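Local coordinates for protein D-alanyl-D-alanine carboxypeptidase (Streptococcus pneumoniae R6, PDB 1XP4) that probably removes the terminal D-alanine from sugar-peptide precursors of the cell wall, as a serine-type D-Ala-D-Ala carboxypeptidase of the peptidase S11 family, at residues D299-T304 / A373-E378; E311-I316 / F369-D374; L349-K354 / E365-E370. One frame throughout, in Å; residues are numbered along the deposited sequence.

Contact 1: D299-T304 / A373-E378; sequences DGKEDT and ADKKIE
I377 carries the close-fitting half of this contact, pushing both of its branches into the curve of the loop D299-T304. Its CG2 is anti to the backbone N and beside the carbonyl carbon, and it comes within 3.4 Å of K301 N and 4.0 Å of K301 CB. The same methyl also reaches G300, with 4.2 Å between I377 CG2 and G300 CA. Along the other branch, I377 CD1 approaches the carbonyl oxygen T304 O at 3.9 Å. I377 is the buried residue among those that touch here; its backbone bonds to L340, and D299 OD1 accepts from A338 N, so both segments lean on the same neighbouring loop.

The exposed side is looser in character. K375, its CG anti to the backbone N (chi1 177°) and its chain fully extended, meets K301 at about a right angle, the K301 chain being bent at chi3. The two ammonium groups converge without hydrogen bonding, and such a meeting of two donors is doubtful at 2.80 Å resolution. At the chain end, G300 CA and E378 CA lie 4.2 Å apart, yet no hydrogen bond joins the segments.

The evidence therefore describes an internal loop and the C-terminal tail that follows strand 368-373, meeting where the I377 side chain packs on the loop backbone, at the outer tip of the beta-rich C-terminal domain of the penicillin-binding protein 5 family.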
loop_
_atom_site.group_PDB
_atom_site.type_symbol
_atom_site.label_atom_id
_atom_site.label_comp_id
_atom_site.label_asym_id
_atom_site.label_seq_id
_atom_site.Cartn_x
_atom_site.Cartn_y
_atom_site.Cartn_z
ATOM N N ASP A 299 41.418 -2.110 13.022
ATOM C CA ASP A 299 42.543 -1.222 12.548
ATOM C C ASP A 299 42.447 0.250 13.044
ATOM O O ASP A 299 42.147 1.144 12.279
ATOM C CB ASP A 299 42.642 -1.047 11.007
ATOM C CG ASP A 299 42.659 -2.307 10.139
ATOM O OD1 ASP A 299 41.637 -2.527 9.526
ATOM O OD2 ASP A 299 43.734 -2.747 9.713
ATOM N N GLY A 300 42.652 0.554 14.342
ATOM C CA GLY A 300 43.042 1.967 14.602
ATOM C C GLY A 300 42.812 2.360 16.062
ATOM O O GLY A 300 43.646 2.244 16.946
ATOM N N LYS A 301 41.633 2.915 16.297
ATOM C CA LYS A 301 41.073 2.556 17.542
ATOM C C LYS A 301 40.441 1.200 17.391
ATOM O O LYS A 301 40.128 0.734 16.308
ATOM C CB LYS A 301 40.015 3.564 17.884
ATOM C CG LYS A 301 40.555 4.404 19.015
ATOM C CD LYS A 301 39.658 5.601 19.319
ATOM C CE LYS A 301 40.476 6.859 19.655
ATOM N NZ LYS A 301 39.665 7.804 20.429
ATOM N N GLU A 302 40.169 0.461 18.468
ATOM C CA GLU A 302 39.861 -0.935 18.207
ATOM C C GLU A 302 38.601 -1.393 18.874
ATOM O O GLU A 302 37.566 -1.618 18.261
ATOM C CB GLU A 302 41.048 -1.755 18.694
ATOM C CG GLU A 302 42.271 -1.501 17.809
ATOM C CD GLU A 302 43.404 -1.062 18.693
ATOM O OE1 GLU A 302 43.207 -1.005 19.901
ATOM O OE2 GLU A 302 44.486 -0.809 18.171
ATOM N N ASP A 303 38.501 -0.727 20.016
ATOM C CA ASP A 303 37.502 -1.085 20.977
ATOM C C ASP A 303 36.076 -0.975 20.374
ATOM O O ASP A 303 35.422 -1.946 20.105
ATOM C CB ASP A 303 37.677 -0.116 22.138
ATOM C CG ASP A 303 38.995 -0.359 22.895
ATOM O OD1 ASP A 303 39.473 -1.484 22.846
ATOM O OD2 ASP A 303 39.530 0.579 23.499
ATOM N N THR A 304 35.656 0.271 20.204
ATOM C CA THR A 304 34.390 0.983 19.989
ATOM C C THR A 304 34.364 1.777 18.678
ATOM O O THR A 304 35.348 2.416 18.292
ATOM C CB THR A 304 33.959 1.873 21.226
ATOM O OG1 THR A 304 34.182 3.274 20.984
ATOM C CG2 THR A 304 34.649 1.487 22.527
ATOM N N ALA A 373 27.790 4.678 12.840
ATOM C CA ALA A 373 29.047 4.945 13.540
ATOM C C ALA A 373 29.111 6.451 13.781
ATOM O O ALA A 373 28.946 7.230 12.839
ATOM C CB ALA A 373 30.216 4.517 12.677
ATOM N N ASP A 374 29.357 6.880 15.016
ATOM C CA ASP A 374 29.397 8.317 15.263
ATOM C C ASP A 374 30.803 8.859 15.510
ATOM O O ASP A 374 31.012 9.716 16.362
ATOM C CB ASP A 374 28.447 8.676 16.419
ATOM C CG ASP A 374 29.092 8.558 17.776
ATOM O OD1 ASP A 374 29.932 7.654 17.965
ATOM O OD2 ASP A 374 28.741 9.371 18.655
ATOM N N LYS A 375 31.754 8.375 14.718
ATOM C CA LYS A 375 33.154 8.764 14.830
ATOM C C LYS A 375 33.893 8.027 13.718
ATOM O O LYS A 375 33.408 7.016 13.217
ATOM C CB LYS A 375 33.682 8.332 16.204
ATOM C CG LYS A 375 35.149 8.586 16.513
ATOM C CD LYS A 375 35.429 8.106 17.936
ATOM C CE LYS A 375 36.866 8.286 18.376
ATOM N NZ LYS A 375 36.977 8.203 19.861
ATOM N N LYS A 376 35.052 8.536 13.321
ATOM C CA LYS A 376 35.840 7.891 12.278
ATOM C C LYS A 376 36.966 7.109 12.952
ATOM O O LYS A 376 37.405 7.480 14.039
ATOM C CB LYS A 376 36.414 8.953 11.334
ATOM C CG LYS A 376 37.403 8.436 10.294
ATOM C CD LYS A 376 37.955 9.593 9.474
ATOM C CE LYS A 376 39.017 9.151 8.475
ATOM N NZ LYS A 376 39.501 10.300 7.648
ATOM N N ILE A 377 37.427 6.032 12.320
ATOM C CA ILE A 377 38.508 5.229 12.893
ATOM C C ILE A 377 39.731 5.148 11.972
ATOM O O ILE A 377 39.601 5.145 10.748
ATOM C CB ILE A 377 38.022 3.808 13.216
ATOM C CG1 ILE A 377 36.703 3.874 13.993
ATOM C CG2 ILE A 377 39.064 3.085 14.051
ATOM C CD1 ILE A 377 36.809 4.542 15.348
ATOM N N GLU A 378 40.913 5.066 12.584
ATOM C CA GLU A 378 42.202 5.025 11.885
ATOM C C GLU A 378 42.361 6.271 11.011
ATOM O O GLU A 378 42.520 6.132 9.773
ATOM C CB GLU A 378 42.353 3.773 11.009
ATOM C CG GLU A 378 43.745 3.690 10.357
ATOM C CD GLU A 378 43.800 2.768 9.149
ATOM O OE1 GLU A 378 42.925 2.883 8.264
ATOM O OE2 GLU A 378 44.730 1.939 9.074
#

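Contact 2: E311-I316 / F369-D374; sequences EDIYLI and FEMVAD
The aromatic part of the contact is a CH-pi interaction between I313 and F369. I313 CG2 stands 3.9 Å from the centroid of the F369 ring and 14° off the ring normal, so the methyl lies over a face, somewhat displaced toward the rim. In I313 this methyl is the branch anti to the backbone N, while CG1 sits beside that N and takes CD1 to another part of the partner strand.

Other apolar contacts extend the patch. I313 CD1 reaches past the ring to F369 CB at 3.8 Å, and also touches the selenium of M371, SE, at 4.2 Å; the M371 chain, bent at chi2 and chi3, brings its end nearer than its CB direction would suggest. L315 behaves similarly, its CD2 approaching F369 CE1 at 3.4 Å from an oblique direction. From the segment 311-316 a polar atom also comes near the ring: Y314 O lies 3.8 Å from F369 CZ, again obliquely.

Hydrogen bonding across the pair is absent, as the spacing requires. The axes of the short segments 313-316 and 369-373 come within 9.6 Å, and their N-to-C directions differ by 157°, nearly antiparallel. Each bonds within its own sheet, I313 and L315 to strand 278-284, F369 and M371 to strand 345-350. L349 and I283 adjoin the same patch.

Here the two antiparallel sheets meet mainly through apolar side chains, which is consistent with an association resting on hydrophobic burial and dispersion, the backbone hydrogen bonds of these strands being made within each sheet.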
loop_
_atom_site.group_PDB
_atom_site.type_symbol
_atom_site.label_atom_id
_atom_site.label_comp_id
_atom_site.label_asym_id
_atom_site.label_seq_id
_atom_site.Cartn_x
_atom_site.Cartn_y
_atom_site.Cartn_z
ATOM N N GLU A 311 18.490 8.895 13.583
ATOM C CA GLU A 311 17.133 9.417 13.466
ATOM C C GLU A 311 16.421 8.866 14.685
ATOM O O GLU A 311 16.935 8.012 15.370
ATOM C CB GLU A 311 16.450 8.915 12.209
ATOM C CG GLU A 311 17.064 9.524 10.944
ATOM C CD GLU A 311 16.330 9.068 9.692
ATOM O OE1 GLU A 311 15.521 8.153 9.772
ATOM O OE2 GLU A 311 16.525 9.687 8.644
ATOM N N ASP A 312 15.218 9.371 14.983
ATOM C CA ASP A 312 14.609 8.863 16.219
ATOM C C ASP A 312 13.948 7.464 15.967
ATOM O O ASP A 312 13.230 7.270 15.002
ATOM C CB ASP A 312 13.532 9.895 16.671
ATOM C CG ASP A 312 14.084 10.983 17.629
ATOM O OD1 ASP A 312 15.199 10.841 18.077
ATOM O OD2 ASP A 312 13.380 11.942 17.937
ATOM N N ILE A 313 14.143 6.512 16.871
ATOM C CA ILE A 313 13.575 5.186 16.711
ATOM C C ILE A 313 12.372 4.953 17.612
ATOM O O ILE A 313 12.437 5.164 18.823
ATOM C CB ILE A 313 14.641 4.107 16.981
ATOM C CG1 ILE A 313 15.797 4.281 15.988
ATOM C CG2 ILE A 313 14.034 2.712 16.845
ATOM C CD1 ILE A 313 16.911 3.262 16.140
ATOM N N TYR A 314 11.271 4.528 16.994
ATOM C CA TYR A 314 10.030 4.228 17.700
ATOM C C TYR A 314 9.619 2.784 17.412
ATOM O O TYR A 314 10.040 2.192 16.413
ATOM C CB TYR A 314 8.894 5.159 17.251
ATOM C CG TYR A 314 9.066 6.614 17.620
ATOM C CD1 TYR A 314 9.936 7.438 16.912
ATOM C CD2 TYR A 314 8.341 7.171 18.673
ATOM C CE1 TYR A 314 10.079 8.788 17.240
ATOM C CE2 TYR A 314 8.475 8.517 19.012
ATOM C CZ TYR A 314 9.345 9.321 18.289
ATOM O OH TYR A 314 9.474 10.653 18.616
ATOM N N LEU A 315 8.793 2.232 18.296
ATOM C CA LEU A 315 8.289 0.869 18.158
ATOM C C LEU A 315 6.806 0.870 18.481
ATOM O O LEU A 315 6.337 1.701 19.260
ATOM C CB LEU A 315 8.981 -0.073 19.137
ATOM C CG LEU A 315 10.496 -0.236 19.102
ATOM C CD1 LEU A 315 10.859 -1.220 20.163
ATOM C CD2 LEU A 315 10.971 -0.723 17.751
ATOM N N ILE A 316 6.070 -0.058 17.880
ATOM C CA ILE A 316 4.648 -0.164 18.156
ATOM C C ILE A 316 4.540 -0.888 19.493
ATOM O O ILE A 316 5.232 -1.876 19.716
ATOM C CB ILE A 316 3.918 -0.997 17.094
ATOM C CG1 ILE A 316 4.245 -0.478 15.704
ATOM C CG2 ILE A 316 2.414 -0.909 17.314
ATOM C CD1 ILE A 316 3.460 -1.177 14.631
ATOM N N PHE A 369 16.404 -1.573 12.807
ATOM C CA PHE A 369 16.758 -0.206 12.473
ATOM C C PHE A 369 18.275 -0.051 12.459
ATOM O O PHE A 369 18.966 -0.527 13.362
ATOM C CB PHE A 369 16.112 0.730 13.490
ATOM C CG PHE A 369 14.691 0.364 13.817
ATOM C CD1 PHE A 369 14.412 -0.576 14.802
ATOM C CD2 PHE A 369 13.630 0.930 13.114
ATOM C CE1 PHE A 369 13.090 -0.949 15.081
ATOM C CE2 PHE A 369 12.310 0.567 13.385
ATOM C CZ PHE A 369 12.039 -0.376 14.370
ATOM N N GLU A 370 18.793 0.609 11.429
ATOM C CA GLU A 370 20.231 0.796 11.298
ATOM C C GLU A 370 20.849 1.702 12.352
ATOM O O GLU A 370 20.298 2.741 12.714
ATOM C CB GLU A 370 20.569 1.318 9.901
ATOM C CG GLU A 370 20.144 0.367 8.796
ATOM C CD GLU A 370 20.608 0.801 7.418
ATOM O OE1 GLU A 370 20.311 1.954 7.020
ATOM O OE2 GLU A 370 21.264 -0.019 6.734
HETATM N N MSE A 371 22.000 1.270 12.852
HETATM C CA MSE A 371 22.744 2.006 13.855
HETATM C C MSE A 371 24.056 2.421 13.218
HETATM O O MSE A 371 24.850 1.596 12.766
HETATM C CB MSE A 371 22.976 1.139 15.087
HETATM C CG MSE A 371 21.690 0.830 15.839
HETATM SE SE MSE A 371 20.932 2.361 16.739
HETATM C CE MSE A 371 22.035 2.334 18.313
ATOM N N VAL A 372 24.260 3.725 13.201
ATOM C CA VAL A 372 25.408 4.350 12.580
ATOM C C VAL A 372 26.622 4.589 13.472
ATOM O O VAL A 372 26.507 4.684 14.694
ATOM C CB VAL A 372 24.934 5.681 11.961
ATOM C CG1 VAL A 372 26.086 6.599 11.713
ATOM C CG2 VAL A 372 24.177 5.399 10.681
ATOM N N ALA A 373 27.790 4.678 12.840
ATOM C CA ALA A 373 29.047 4.945 13.540
ATOM C C ALA A 373 29.111 6.451 13.781
ATOM O O ALA A 373 28.946 7.230 12.839
ATOM C CB ALA A 373 30.216 4.517 12.677
ATOM N N ASP A 374 29.357 6.880 15.016
ATOM C CA ASP A 374 29.397 8.317 15.263
ATOM C C ASP A 374 30.803 8.859 15.510
ATOM O O ASP A 374 31.012 9.716 16.362
ATOM C CB ASP A 374 28.447 8.676 16.419
ATOM C CG ASP A 374 29.092 8.558 17.776
ATOM O OD1 ASP A 374 29.932 7.654 17.965
ATOM O OD2 ASP A 374 28.741 9.371 18.655
#

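Contact 3: L349-K354 / E365-E370; sequences LTYEDK and ERPSFE
P367 meets the Y351 ring at its edge, near the ring plane, with P367 CG 3.9 Å from Y351 CD2 and similarly near Y351 CB. The two side chains lie side by side and point the same way; Y351 CG is anti to the backbone N (chi1 169°), and the end of the side chain leads away from the partner segment. One face of the ring is crossed by D353 CA, 3.7 Å above the plane and toward the rim, where the chain bends back through an inverse gamma turn centred on E352. L349 O approaches F369 CD1 obliquely, at 3.2 Å.

Backbone bonds set this register. L349 and F369 form a hydrogen-bonded antiparallel pair, L349 N to F369 O and F369 N to L349 O, each 2.7 Å long. Next to it, T350 and S368 make the non-hydrogen-bonded pair; on their face of the sheet T350 CG2 packs against S368 CB. A further bond, Y351 N to P367 O at 2.8 Å with an N-H...O angle of 165°, carries the ladder beyond the strand ends.

D353 OD2 also accepts a hydrogen bond from Y361. The arrangement is that of an antiparallel beta hairpin with a long connection, tied through a salt bridge from D353 OD2 to K26 of strand 26-31 in the five-stranded sheet.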
loop_
_atom_site.group_PDB
_atom_site.type_symbol
_atom_site.label_atom_id
_atom_site.label_comp_id
_atom_site.label_asym_id
_atom_site.label_seq_id
_atom_site.Cartn_x
_atom_site.Cartn_y
_atom_site.Cartn_z
ATOM N N LEU A 349 19.408 -2.552 15.143
ATOM C CA LEU A 349 18.613 -2.721 16.358
ATOM C C LEU A 349 17.358 -3.446 15.894
ATOM O O LEU A 349 16.563 -2.880 15.150
ATOM C CB LEU A 349 18.212 -1.364 16.935
ATOM C CG LEU A 349 18.835 -0.841 18.230
ATOM C CD1 LEU A 349 18.196 0.495 18.586
ATOM C CD2 LEU A 349 18.609 -1.835 19.350
ATOM N N THR A 350 17.175 -4.693 16.312
ATOM C CA THR A 350 15.998 -5.443 15.887
ATOM C C THR A 350 15.015 -5.613 17.027
ATOM O O THR A 350 15.409 -5.900 18.159
ATOM C CB THR A 350 16.372 -6.834 15.370
ATOM O OG1 THR A 350 16.903 -7.614 16.449
ATOM C CG2 THR A 350 17.414 -6.730 14.265
ATOM N N TYR A 351 13.733 -5.435 16.720
ATOM C CA TYR A 351 12.672 -5.564 17.712
ATOM C C TYR A 351 12.176 -7.002 17.741
ATOM O O TYR A 351 11.572 -7.482 16.778
ATOM C CB TYR A 351 11.527 -4.598 17.370
ATOM C CG TYR A 351 10.238 -4.780 18.157
ATOM C CD1 TYR A 351 10.252 -5.221 19.480
ATOM C CD2 TYR A 351 9.006 -4.463 17.585
ATOM C CE1 TYR A 351 9.073 -5.338 20.210
ATOM C CE2 TYR A 351 7.823 -4.573 18.305
ATOM C CZ TYR A 351 7.861 -5.012 19.619
ATOM O OH TYR A 351 6.688 -5.117 20.350
ATOM N N GLU A 352 12.440 -7.687 18.848
ATOM C CA GLU A 352 12.015 -9.073 19.002
ATOM C C GLU A 352 10.570 -9.069 19.506
ATOM O O GLU A 352 10.279 -9.299 20.678
ATOM C CB GLU A 352 12.967 -9.793 19.969
ATOM C CG GLU A 352 14.439 -9.521 19.622
ATOM C CD GLU A 352 15.429 -10.124 20.603
ATOM O OE1 GLU A 352 15.740 -11.329 20.480
ATOM O OE2 GLU A 352 15.896 -9.390 21.500
ATOM N N ASP A 353 9.673 -8.780 18.578
ATOM C CA ASP A 353 8.250 -8.699 18.843
ATOM C C ASP A 353 7.693 -10.038 19.338
ATOM O O ASP A 353 7.867 -11.071 18.691
ATOM C CB ASP A 353 7.548 -8.272 17.553
ATOM C CG ASP A 353 6.115 -7.849 17.768
ATOM O OD1 ASP A 353 5.514 -8.246 18.787
ATOM O OD2 ASP A 353 5.584 -7.126 16.899
ATOM N N LYS A 354 7.025 -10.008 20.488
ATOM C CA LYS A 354 6.418 -11.199 21.083
ATOM C C LYS A 354 4.905 -10.992 21.224
ATOM O O LYS A 354 4.217 -11.753 21.904
ATOM C CB LYS A 354 7.023 -11.460 22.464
ATOM C CG LYS A 354 8.533 -11.602 22.457
ATOM C CD LYS A 354 9.084 -11.829 23.861
ATOM C CE LYS A 354 10.613 -11.855 23.855
ATOM N NZ LYS A 354 11.210 -12.041 25.211
ATOM N N GLU A 365 10.186 -10.342 7.351
ATOM C CA GLU A 365 11.168 -9.571 8.087
ATOM C C GLU A 365 10.573 -8.880 9.282
ATOM O O GLU A 365 9.488 -8.306 9.213
ATOM C CB GLU A 365 11.799 -8.507 7.206
ATOM C CG GLU A 365 12.383 -9.024 5.918
ATOM C CD GLU A 365 13.242 -7.983 5.241
ATOM O OE1 GLU A 365 14.368 -7.744 5.740
ATOM O OE2 GLU A 365 12.787 -7.401 4.226
ATOM N N ARG A 366 11.301 -8.944 10.387
ATOM C CA ARG A 366 10.885 -8.289 11.607
ATOM C C ARG A 366 11.713 -7.012 11.644
ATOM O O ARG A 366 12.862 -7.000 11.200
ATOM C CB ARG A 366 11.133 -9.211 12.798
ATOM C CG ARG A 366 9.946 -10.159 13.066
ATOM C CD ARG A 366 9.322 -10.692 11.764
ATOM N NE ARG A 366 8.257 -11.668 11.991
ATOM C CZ ARG A 366 7.581 -12.278 11.016
ATOM N NH1 ARG A 366 7.854 -12.010 9.746
ATOM N NH2 ARG A 366 6.637 -13.164 11.308
ATOM N N PRO A 367 11.134 -5.914 12.155
ATOM C CA PRO A 367 11.806 -4.612 12.236
ATOM C C PRO A 367 13.213 -4.540 12.816
ATOM O O PRO A 367 13.477 -4.977 13.940
ATOM C CB PRO A 367 10.814 -3.755 13.018
ATOM C CG PRO A 367 10.108 -4.750 13.877
ATOM C CD PRO A 367 9.870 -5.887 12.912
ATOM N N SER A 368 14.110 -3.974 12.020
ATOM C CA SER A 368 15.495 -3.778 12.405
ATOM C C SER A 368 15.830 -2.374 11.922
ATOM O O SER A 368 15.557 -2.017 10.775
ATOM C CB SER A 368 16.409 -4.807 11.727
ATOM O OG SER A 368 16.681 -4.465 10.380
ATOM N N PHE A 369 16.404 -1.573 12.807
ATOM C CA PHE A 369 16.758 -0.206 12.473
ATOM C C PHE A 369 18.275 -0.051 12.459
ATOM O O PHE A 369 18.966 -0.527 13.362
ATOM C CB PHE A 369 16.112 0.730 13.490
ATOM C CG PHE A 369 14.691 0.364 13.817
ATOM C CD1 PHE A 369 14.412 -0.576 14.802
ATOM C CD2 PHE A 369 13.630 0.930 13.114
ATOM C CE1 PHE A 369 13.090 -0.949 15.081
ATOM C CE2 PHE A 369 12.310 0.567 13.385
ATOM C CZ PHE A 369 12.039 -0.376 14.370
ATOM N N GLU A 370 18.793 0.609 11.429
ATOM C CA GLU A 370 20.231 0.796 11.298
ATOM C C GLU A 370 20.849 1.702 12.352
ATOM O O GLU A 370 20.298 2.741 12.714
ATOM C CB GLU A 370 20.569 1.318 9.901
ATOM C CG GLU A 370 20.144 0.367 8.796
ATOM C CD GLU A 370 20.608 0.801 7.418
ATOM O OE1 GLU A 370 20.311 1.954 7.020
ATOM O OE2 GLU A 370 21.264 -0.019 6.734
#

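Overall arrangement
From the N terminus, the chain passes through the peptidase domain before reaching D299-T304, the start of the long loop that contact 1 closes at the C-terminal end. Contact 2, from strand 313-318 to strand 368-373, closes a loop inside it and shares A373 and D374 with contact 1. Contact 3 spans the shortest loop, between strands 345-350 and 368-373, which lies within both. It shares F369 and E370 with contact 2, which it touches through I313, L349, M371, L315 and Y351. Strand 368-373 and its flanks thus join the remote tip, the facing sheet and the hairpin near the peptidase domain, with contact 1 some 20 Å, centre to centre, from contact 2.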